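Long-range contacts in probable oxidoreductase (PDB 4EYE), which probably catalyses a nicotinamide-dependent oxidation or reduction, as a member of the quinone oxidoreductase branch of the medium-chain dehydrogenases: residues I84-G88 / A137-N143; I125-P129 / Q298-E302; M147-A152 / I179-M183; A176-A180 / M309-V313. All coordinates share one frame; numbering follows the deposited sequence.

Interaction 1: residues I84-G88 / A137-N143; sequences IETAG and AVALIAN
Glu85, at the start of strand 85-92, reaches with its carboxylate to the peptide of Ala142, which follows helix 134-140 in the chain. The long acidic chain suits the place. With CG opposite the carbonyl carbon (chi1 -64°) and the rest extended, it runs alongside Ile141, the two side chains heading in opposite senses, and its CG lies 4.0 Å from Ile141 CB. Its OE2 then accepts a bond of 2.8 Å from Ala142 N, nearly straight at 163°. The donor meets the oxygen on its anti side, 22° out of the carboxylate plane. The other oxygen, OE1, forms a salt bridge with Lys337, so both oxygens of this buried carboxylate are engaged.

Val138 is the helix residue that packs against the strand. Its CG2 branch points at the strand backbone, 3.4 Å from Thr86 N, and meets Glu85 CB at 3.7 Å. The small methyl of Ala87 lets helix and strand come close: Ala87 CB lies 3.8 Å from Val138 CB and 4.2 Å from Ala137 CB.

Ile141 also borders a bound methylpentanediol, probably from the crystallisation liquor, whose O4 is hydrogen-bonded to the Ile141 carbonyl. A short helix packed on strand 85-92 of the GroES-like sheet, with an acidic side chain tying down the peptide that follows it, is consistent with the catalytic-domain side of the cleft in medium-chain dehydrogenases.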
# COMPACT_ATOMS: atom_id res chain seq x y z
N ILE A 84 -3.77 -8.81 4.41
CA ILE A 84 -3.44 -9.15 3.05
C ILE A 84 -1.95 -9.30 2.83
O ILE A 84 -1.55 -10.03 1.95
CB ILE A 84 -3.98 -8.10 2.08
CG1 ILE A 84 -5.52 -8.14 2.03
CG2 ILE A 84 -3.27 -8.26 0.73
CD1 ILE A 84 -6.12 -7.11 1.03
N GLU A 85 -1.14 -8.60 3.59
CA GLU A 85 0.28 -8.42 3.29
C GLU A 85 1.11 -8.99 4.42
O GLU A 85 0.90 -8.59 5.56
CB GLU A 85 0.63 -6.92 3.33
CG GLU A 85 0.00 -6.03 2.36
CD GLU A 85 0.32 -4.59 2.69
OE1 GLU A 85 -0.15 -4.12 3.79
OE2 GLU A 85 1.02 -3.95 1.88
N THR A 86 2.07 -9.85 4.09
CA THR A 86 3.05 -10.41 5.08
C THR A 86 4.45 -10.45 4.53
O THR A 86 4.67 -10.51 3.29
CB THR A 86 2.67 -11.83 5.56
OG1 THR A 86 2.53 -12.74 4.46
CG2 THR A 86 1.33 -11.80 6.39
N ALA A 87 5.42 -10.44 5.44
CA ALA A 87 6.78 -10.70 5.13
C ALA A 87 7.38 -11.53 6.26
O ALA A 87 7.04 -11.34 7.45
CB ALA A 87 7.56 -9.39 4.92
N GLY A 88 8.23 -12.48 5.90
CA GLY A 88 8.87 -13.34 6.88
C GLY A 88 9.80 -14.36 6.23
O GLY A 88 10.50 -14.02 5.28
N ALA A 137 9.94 -4.42 4.02
CA ALA A 137 9.56 -5.33 2.94
C ALA A 137 8.04 -5.47 2.86
O ALA A 137 7.43 -5.33 1.78
CB ALA A 137 10.20 -6.70 3.10
N VAL A 138 7.40 -5.70 4.00
CA VAL A 138 5.90 -5.83 3.94
C VAL A 138 5.28 -4.55 3.43
O VAL A 138 4.26 -4.56 2.69
CB VAL A 138 5.25 -6.39 5.25
CG1 VAL A 138 5.09 -5.26 6.29
CG2 VAL A 138 3.91 -7.10 4.94
N ALA A 139 5.91 -3.42 3.76
CA ALA A 139 5.39 -2.14 3.38
C ALA A 139 5.32 -1.97 1.85
O ALA A 139 4.44 -1.30 1.35
CB ALA A 139 6.20 -1.01 4.00
N LEU A 140 6.27 -2.58 1.14
CA LEU A 140 6.28 -2.61 -0.31
C LEU A 140 5.04 -3.26 -0.91
O LEU A 140 4.63 -2.90 -2.01
CB LEU A 140 7.48 -3.41 -0.86
CG LEU A 140 8.89 -2.86 -0.85
CD1 LEU A 140 9.88 -3.87 -1.49
CD2 LEU A 140 9.00 -1.48 -1.53
N ILE A 141 4.42 -4.21 -0.22
CA ILE A 141 3.54 -5.16 -0.91
C ILE A 141 2.30 -4.60 -1.61
O ILE A 141 2.22 -4.69 -2.83
CB ILE A 141 3.15 -6.35 -0.02
CG1 ILE A 141 4.39 -7.14 0.36
CG2 ILE A 141 2.17 -7.26 -0.75
CD1 ILE A 141 4.17 -8.22 1.41
N ALA A 142 1.34 -4.06 -0.88
CA ALA A 142 0.17 -3.43 -1.52
C ALA A 142 0.54 -2.05 -2.05
O ALA A 142 0.35 -1.79 -3.26
CB ALA A 142 -1.03 -3.34 -0.60
N ASN A 143 1.11 -1.20 -1.20
CA ASN A 143 1.23 0.19 -1.58
C ASN A 143 2.24 0.52 -2.71
O ASN A 143 1.94 1.35 -3.58
CB ASN A 143 1.49 1.11 -0.36
CG ASN A 143 0.37 1.03 0.70
OD1 ASN A 143 -0.73 0.59 0.40
ND2 ASN A 143 0.67 1.46 1.95

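Interaction 2: residues I125-P129 / Q298-E302; sequences ILPTP and QAGLE
Leu126 and Gln298 run alongside each other in opposite senses, and theirs is the close-packed half of this contact. Leu126 CD1 approaches Gln298 OE1 to 3.6 Å, while its CB lies 4.0 Å from Gln298 CD, so CB and CD1 lie alongside the amide. Gln298 gets there by a bend: CG is anti to the backbone N (chi1 -177°), but the chain turns at chi2, 70°, bringing the amide to the strand. A glutamine suits this buried place because its stem is apolar and its head polar; OE1 also has a weak hydrogen bond to His145. The NE2 group sits only 2.8 Å from Pro127 O, yet at an angle too poor for a hydrogen bond. Buried Pro129 belongs to this inner side too, its compact, puckered ring packed on Leu140 and its CG 4.3 Å from Glu302 CG.

The solvent side is looser. Exposed Pro127 lies nearly perpendicular to Glu302, with CG no nearer than 4.0 Å to OE2. Water takes up the polar work: a single molecule donates to Pro127 O at 2.8 Å and to Glu302 OE2 at 2.6 Å, linking the strand's end to the helix.

Within the two segments, the chemistry implies a join made by van der Waals packing and a water bridge, without a direct hydrogen bond of acceptable angle, across the cleft between the GroES-like and nucleotide-binding parts.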
# COMPACT_ATOMS: atom_id res chain seq x y z
N ILE A 125 4.16 -15.17 -3.90
CA ILE A 125 5.38 -15.05 -3.10
C ILE A 125 6.38 -14.23 -3.92
O ILE A 125 6.51 -14.47 -5.10
CB ILE A 125 5.99 -16.44 -2.80
CG1 ILE A 125 5.14 -17.20 -1.79
CG2 ILE A 125 7.43 -16.30 -2.29
CD1 ILE A 125 5.16 -16.57 -0.37
N LEU A 126 7.05 -13.28 -3.27
CA LEU A 126 8.12 -12.50 -3.89
C LEU A 126 9.35 -12.48 -2.97
O LEU A 126 9.23 -12.46 -1.73
CB LEU A 126 7.66 -11.09 -4.22
CG LEU A 126 6.47 -10.92 -5.25
CD1 LEU A 126 5.82 -9.57 -5.10
CD2 LEU A 126 6.80 -11.12 -6.72
N PRO A 127 10.56 -12.50 -3.58
CA PRO A 127 11.78 -12.39 -2.80
C PRO A 127 11.96 -11.01 -2.16
O PRO A 127 11.87 -9.99 -2.83
CB PRO A 127 12.91 -12.70 -3.82
CG PRO A 127 12.31 -12.38 -5.16
CD PRO A 127 10.81 -12.59 -5.03
N THR A 128 12.25 -11.02 -0.85
CA THR A 128 12.43 -9.79 -0.10
C THR A 128 13.75 -9.10 -0.49
O THR A 128 14.80 -9.72 -0.42
CB THR A 128 12.50 -10.09 1.42
OG1 THR A 128 11.25 -10.67 1.84
CG2 THR A 128 12.83 -8.76 2.20
N PRO A 129 13.72 -7.79 -0.85
CA PRO A 129 14.99 -7.13 -1.22
C PRO A 129 15.99 -7.20 -0.07
O PRO A 129 15.62 -6.97 1.10
CB PRO A 129 14.57 -5.71 -1.51
CG PRO A 129 13.16 -5.84 -2.00
CD PRO A 129 12.56 -6.95 -1.20
N GLN A 298 8.17 -5.91 -9.31
CA GLN A 298 9.16 -6.33 -8.29
C GLN A 298 10.60 -5.91 -8.71
O GLN A 298 11.34 -5.38 -7.90
CB GLN A 298 9.13 -7.84 -8.08
CG GLN A 298 10.07 -8.34 -7.00
CD GLN A 298 9.66 -7.96 -5.59
OE1 GLN A 298 8.61 -7.38 -5.36
NE2 GLN A 298 10.49 -8.33 -4.61
N ALA A 299 10.94 -6.13 -9.97
CA ALA A 299 12.24 -5.72 -10.50
C ALA A 299 12.45 -4.19 -10.38
O ALA A 299 13.50 -3.74 -9.95
CB ALA A 299 12.46 -6.24 -11.93
N GLY A 300 11.42 -3.42 -10.74
CA GLY A 300 11.45 -1.96 -10.63
C GLY A 300 11.64 -1.51 -9.20
O GLY A 300 12.46 -0.60 -8.91
N LEU A 301 10.95 -2.16 -8.29
CA LEU A 301 11.05 -1.80 -6.86
C LEU A 301 12.39 -2.22 -6.25
O LEU A 301 12.96 -1.47 -5.45
CB LEU A 301 9.88 -2.36 -6.05
CG LEU A 301 8.53 -1.71 -6.35
CD1 LEU A 301 7.44 -2.56 -5.64
CD2 LEU A 301 8.44 -0.21 -5.98
N GLU A 302 12.88 -3.38 -6.64
CA GLU A 302 14.20 -3.84 -6.22
C GLU A 302 15.32 -2.82 -6.63
O GLU A 302 16.24 -2.61 -5.88
CB GLU A 302 14.54 -5.21 -6.82
CG GLU A 302 13.74 -6.36 -6.22
CD GLU A 302 13.89 -7.69 -6.96
OE1 GLU A 302 14.33 -7.75 -8.13
OE2 GLU A 302 13.56 -8.72 -6.35
O HOH W 1 14.29 -9.01 -3.88

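Interaction 3: residues M147-A152 / I179-M183; sequences MYFAYA and IAKGM
In the nucleotide-binding half of the enzyme two helices pack side by side, 143-154 and 171-182, and Tyr151 of the first meets Ile179, Ala180 and Met183 of the second. The tyrosine ring crosses Ile179 at a slant. Ile179 CG2 touches the ring at its edge, in the ring plane, 3.5 Å from Tyr151 CD2, while the small Ala180 allows the phenol to come close, its CB 3.5 Å from Tyr151 OH. That hydroxyl is hydrogen-bonded to Ala176 O, one turn earlier on the second helix, so a buried hydroxyl is satisfied. Within its own helix, the CE of Met147 lies over one face of the Tyr151 ring, offset toward the rim.

Met183, the first residue after helix 171-182, reaches between the two tyrosines. Its chain is extended beyond CG (chi2 176°), which carries the thioether into the groove between Tyr148 and Tyr151. Its CE lies over a face of the Tyr148 ring, 4.0 Å from the centroid and 28° off the normal, a CH-pi contact. Its SD lies 3.8 Å from Tyr151 CB and 5.2 Å from that ring's centroid, approaching obliquely as a Met-aromatic contact. At the other end of the patch, Ile179 CD1 rests 3.9 Å from Met147 CB.

Tyr151 and Met147 also lean on Val232 of strand 228-233. Helix 171-182 follows strand 162-165 and leads to strand 186-191 of the six-stranded parallel sheet, so it is the crossover helix of the first beta-alpha-beta unit of a Rossmann fold, and helix 143-154, which precedes that unit, packs against it.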
# COMPACT_ATOMS: atom_id res chain seq x y z
N MET A 147 1.56 1.62 -6.72
CA MET A 147 2.06 2.89 -7.21
C MET A 147 3.11 2.73 -8.32
O MET A 147 3.10 3.54 -9.24
CB MET A 147 2.52 3.82 -6.08
CG MET A 147 1.36 4.43 -5.24
SD MET A 147 0.03 5.20 -6.25
CE MET A 147 0.99 6.29 -7.31
N TYR A 148 3.90 1.65 -8.32
CA TYR A 148 4.80 1.37 -9.45
C TYR A 148 3.96 1.15 -10.72
O TYR A 148 4.21 1.78 -11.75
CB TYR A 148 5.70 0.16 -9.23
CG TYR A 148 6.83 0.11 -10.24
CD1 TYR A 148 8.06 0.68 -9.94
CD2 TYR A 148 6.65 -0.45 -11.48
CE1 TYR A 148 9.10 0.69 -10.86
CE2 TYR A 148 7.67 -0.44 -12.42
CZ TYR A 148 8.91 0.12 -12.07
OH TYR A 148 9.92 0.13 -12.98
N PHE A 149 3.00 0.25 -10.63
CA PHE A 149 2.02 0.04 -11.68
C PHE A 149 1.31 1.32 -12.13
O PHE A 149 1.24 1.59 -13.31
CB PHE A 149 0.99 -0.96 -11.17
CG PHE A 149 -0.25 -1.07 -12.02
CD1 PHE A 149 -0.20 -1.66 -13.29
CD2 PHE A 149 -1.47 -0.68 -11.52
CE1 PHE A 149 -1.36 -1.82 -14.04
CE2 PHE A 149 -2.64 -0.82 -12.28
CZ PHE A 149 -2.58 -1.40 -13.53
N ALA A 150 0.80 2.11 -11.18
CA ALA A 150 0.12 3.37 -11.51
C ALA A 150 1.00 4.29 -12.32
O ALA A 150 0.56 4.91 -13.31
CB ALA A 150 -0.32 4.14 -10.22
N TYR A 151 2.24 4.44 -11.87
CA TYR A 151 3.19 5.32 -12.56
C TYR A 151 3.74 4.76 -13.87
O TYR A 151 3.72 5.43 -14.94
CB TYR A 151 4.35 5.62 -11.63
CG TYR A 151 4.05 6.61 -10.53
CD1 TYR A 151 3.17 7.66 -10.71
CD2 TYR A 151 4.71 6.52 -9.30
CE1 TYR A 151 2.96 8.60 -9.71
CE2 TYR A 151 4.47 7.42 -8.30
CZ TYR A 151 3.62 8.46 -8.48
OH TYR A 151 3.47 9.38 -7.44
N ALA A 152 4.19 3.52 -13.83
CA ALA A 152 4.90 2.96 -14.98
C ALA A 152 3.94 2.53 -16.07
O ALA A 152 4.22 2.78 -17.24
CB ALA A 152 5.74 1.79 -14.54
N ILE A 179 8.26 6.72 -4.80
CA ILE A 179 8.42 6.19 -6.13
C ILE A 179 8.56 7.30 -7.21
O ILE A 179 9.35 7.17 -8.13
CB ILE A 179 7.33 5.20 -6.51
CG1 ILE A 179 7.40 3.97 -5.58
CG2 ILE A 179 7.48 4.80 -8.01
CD1 ILE A 179 6.27 2.98 -5.69
N ALA A 180 7.75 8.35 -7.10
CA ALA A 180 7.83 9.48 -8.04
C ALA A 180 9.24 10.12 -7.97
O ALA A 180 9.86 10.39 -9.00
CB ALA A 180 6.75 10.51 -7.72
N LYS A 181 9.74 10.32 -6.76
CA LYS A 181 11.09 10.91 -6.57
C LYS A 181 12.11 9.95 -7.15
O LYS A 181 13.01 10.36 -7.88
CB LYS A 181 11.39 11.19 -5.10
CG LYS A 181 10.60 12.32 -4.48
CD LYS A 181 10.71 13.64 -5.23
CE LYS A 181 12.11 14.26 -5.22
NZ LYS A 181 12.17 15.32 -6.29
N GLY A 182 11.91 8.66 -6.89
CA GLY A 182 12.76 7.63 -7.44
C GLY A 182 12.80 7.64 -8.96
O GLY A 182 13.82 7.31 -9.54
N MET A 183 11.68 7.99 -9.59
CA MET A 183 11.60 8.03 -11.04
C MET A 183 12.00 9.39 -11.65
O MET A 183 11.77 9.64 -12.83
CB MET A 183 10.20 7.65 -11.51
CG MET A 183 9.87 6.19 -11.28
SD MET A 183 8.17 5.82 -11.73
CE MET A 183 8.26 4.04 -11.73

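Interaction 4: residues A176-A180 / M309-V313; sequences AIQIA and MRPPV
Gln178 points its extended side chain at the loop 309-313, bringing its amide against CD of Pro312 and the backbone of Arg310 and Pro311. Its NE2 donates to Arg310 O at 3.0 Å and 165°; the acceptor lies in the plane of the glutamine amide, but the donor stands above the carbonyl plane, 59° out of it. The amide oxygen is engaged as well: Gln178 OE1 is 3.3 Å from Pro312 CD and 3.4 Å from Pro311 CA, and its hydrogen bond goes to Tyr144 OH. Gripped at both ends, the amide is fixed in its rotation. Glutamine fits here because it can donate a hydrogen bond through NE2 to Arg310 O while OE1 bonds to Tyr144 OH.

Met309 flanks the aliphatic stem. Its CG is anti to the backbone N (chi1 -171°), which sends the thioether toward the helix, where SD sits 3.8 Å from Gln178 CB and 4.1 Å from Ile179 CG1. Arg310 faces the other way; its NH1 reaches back to Met309 O at 2.9 Å and also to Val305 O, connecting the loop to Val305 near the end of helix 293-306.

Helix 171-182 thus touches the connection between helix 293-306 and strand 313-318, with Val203 of helix 197-203 beside Gln178 and Pro312, and helix 134-140 against Pro311.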
# COMPACT_ATOMS: atom_id res chain seq x y z
N ALA A 176 3.60 6.85 -3.14
CA ALA A 176 3.43 7.71 -4.35
C ALA A 176 4.53 8.78 -4.39
O ALA A 176 5.12 9.03 -5.46
CB ALA A 176 2.04 8.35 -4.33
N ILE A 177 4.91 9.31 -3.22
CA ILE A 177 6.01 10.25 -3.12
C ILE A 177 7.36 9.58 -3.44
O ILE A 177 8.13 10.10 -4.26
CB ILE A 177 6.14 10.88 -1.70
CG1 ILE A 177 4.89 11.71 -1.37
CG2 ILE A 177 7.36 11.83 -1.61
CD1 ILE A 177 4.83 12.15 0.07
N GLN A 178 7.67 8.48 -2.76
CA GLN A 178 9.02 7.94 -2.83
C GLN A 178 9.26 7.37 -4.22
O GLN A 178 10.34 7.55 -4.79
CB GLN A 178 9.24 6.84 -1.79
CG GLN A 178 9.25 7.32 -0.35
CD GLN A 178 9.82 6.26 0.55
OE1 GLN A 178 9.31 5.11 0.58
NE2 GLN A 178 10.89 6.57 1.23
N ILE A 179 8.26 6.72 -4.80
CA ILE A 179 8.42 6.19 -6.13
C ILE A 179 8.56 7.30 -7.21
O ILE A 179 9.35 7.17 -8.13
CB ILE A 179 7.33 5.20 -6.51
CG1 ILE A 179 7.40 3.97 -5.58
CG2 ILE A 179 7.48 4.80 -8.01
CD1 ILE A 179 6.27 2.98 -5.69
N ALA A 180 7.75 8.35 -7.10
CA ALA A 180 7.83 9.48 -8.04
C ALA A 180 9.24 10.12 -7.97
O ALA A 180 9.86 10.39 -9.00
CB ALA A 180 6.75 10.51 -7.72
N MET A 309 15.83 3.71 -1.81
CA MET A 309 14.48 3.90 -1.28
C MET A 309 14.23 3.00 -0.06
O MET A 309 14.45 1.80 -0.10
CB MET A 309 13.41 3.62 -2.37
CG MET A 309 12.00 4.00 -1.98
SD MET A 309 10.82 3.69 -3.31
CE MET A 309 10.72 1.90 -3.35
N ARG A 310 13.73 3.59 1.01
CA ARG A 310 13.39 2.84 2.20
C ARG A 310 11.96 3.23 2.61
O ARG A 310 11.72 4.36 3.05
CB ARG A 310 14.38 3.16 3.36
CG ARG A 310 15.81 2.76 3.12
CD ARG A 310 15.98 1.24 3.04
NE ARG A 310 17.37 0.90 2.79
CZ ARG A 310 17.93 0.82 1.59
NH1 ARG A 310 17.23 1.04 0.47
NH2 ARG A 310 19.24 0.54 1.49
N PRO A 311 11.01 2.34 2.43
CA PRO A 311 9.65 2.60 2.90
C PRO A 311 9.59 2.96 4.37
O PRO A 311 10.06 2.17 5.21
CB PRO A 311 8.93 1.27 2.65
CG PRO A 311 9.68 0.63 1.54
CD PRO A 311 11.12 1.00 1.80
N PRO A 312 9.03 4.14 4.70
CA PRO A 312 8.88 4.50 6.14
C PRO A 312 7.87 3.63 6.87
O PRO A 312 6.76 3.42 6.39
CB PRO A 312 8.41 5.96 6.11
CG PRO A 312 8.57 6.43 4.70
CD PRO A 312 8.65 5.22 3.79
N VAL A 313 8.28 3.10 8.01
CA VAL A 313 7.43 2.34 8.87
C VAL A 313 7.32 3.08 10.21
O VAL A 313 8.31 3.21 10.93
CB VAL A 313 7.95 0.91 9.12
CG1 VAL A 313 6.97 0.17 10.03
CG2 VAL A 313 8.08 0.17 7.78

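Overall arrangement
Interactions 1, 2 and 4 lie around the junction of the GroES-like and Rossmann parts, and interaction 3 lies within the Rossmann part; the centres are about 10 to 17 Å apart. Interactions 3 and 4 are nearest and share Ile179 and Ala180 on helix 171-182. Interactions 1 and 2 each have one segment on the mixed sheet, strands 85-92 and 125-127, and their segments alternate along the chain, as do those of 2 and 4. Interaction 3 is nested inside the loop closed by interaction 2, and interaction 1 precedes both 3 and 4. Leu301 packs on Ile179 and Met309, and Leu140 on Pro129, Pro311 and Met309, joining the contacts by apolar packing.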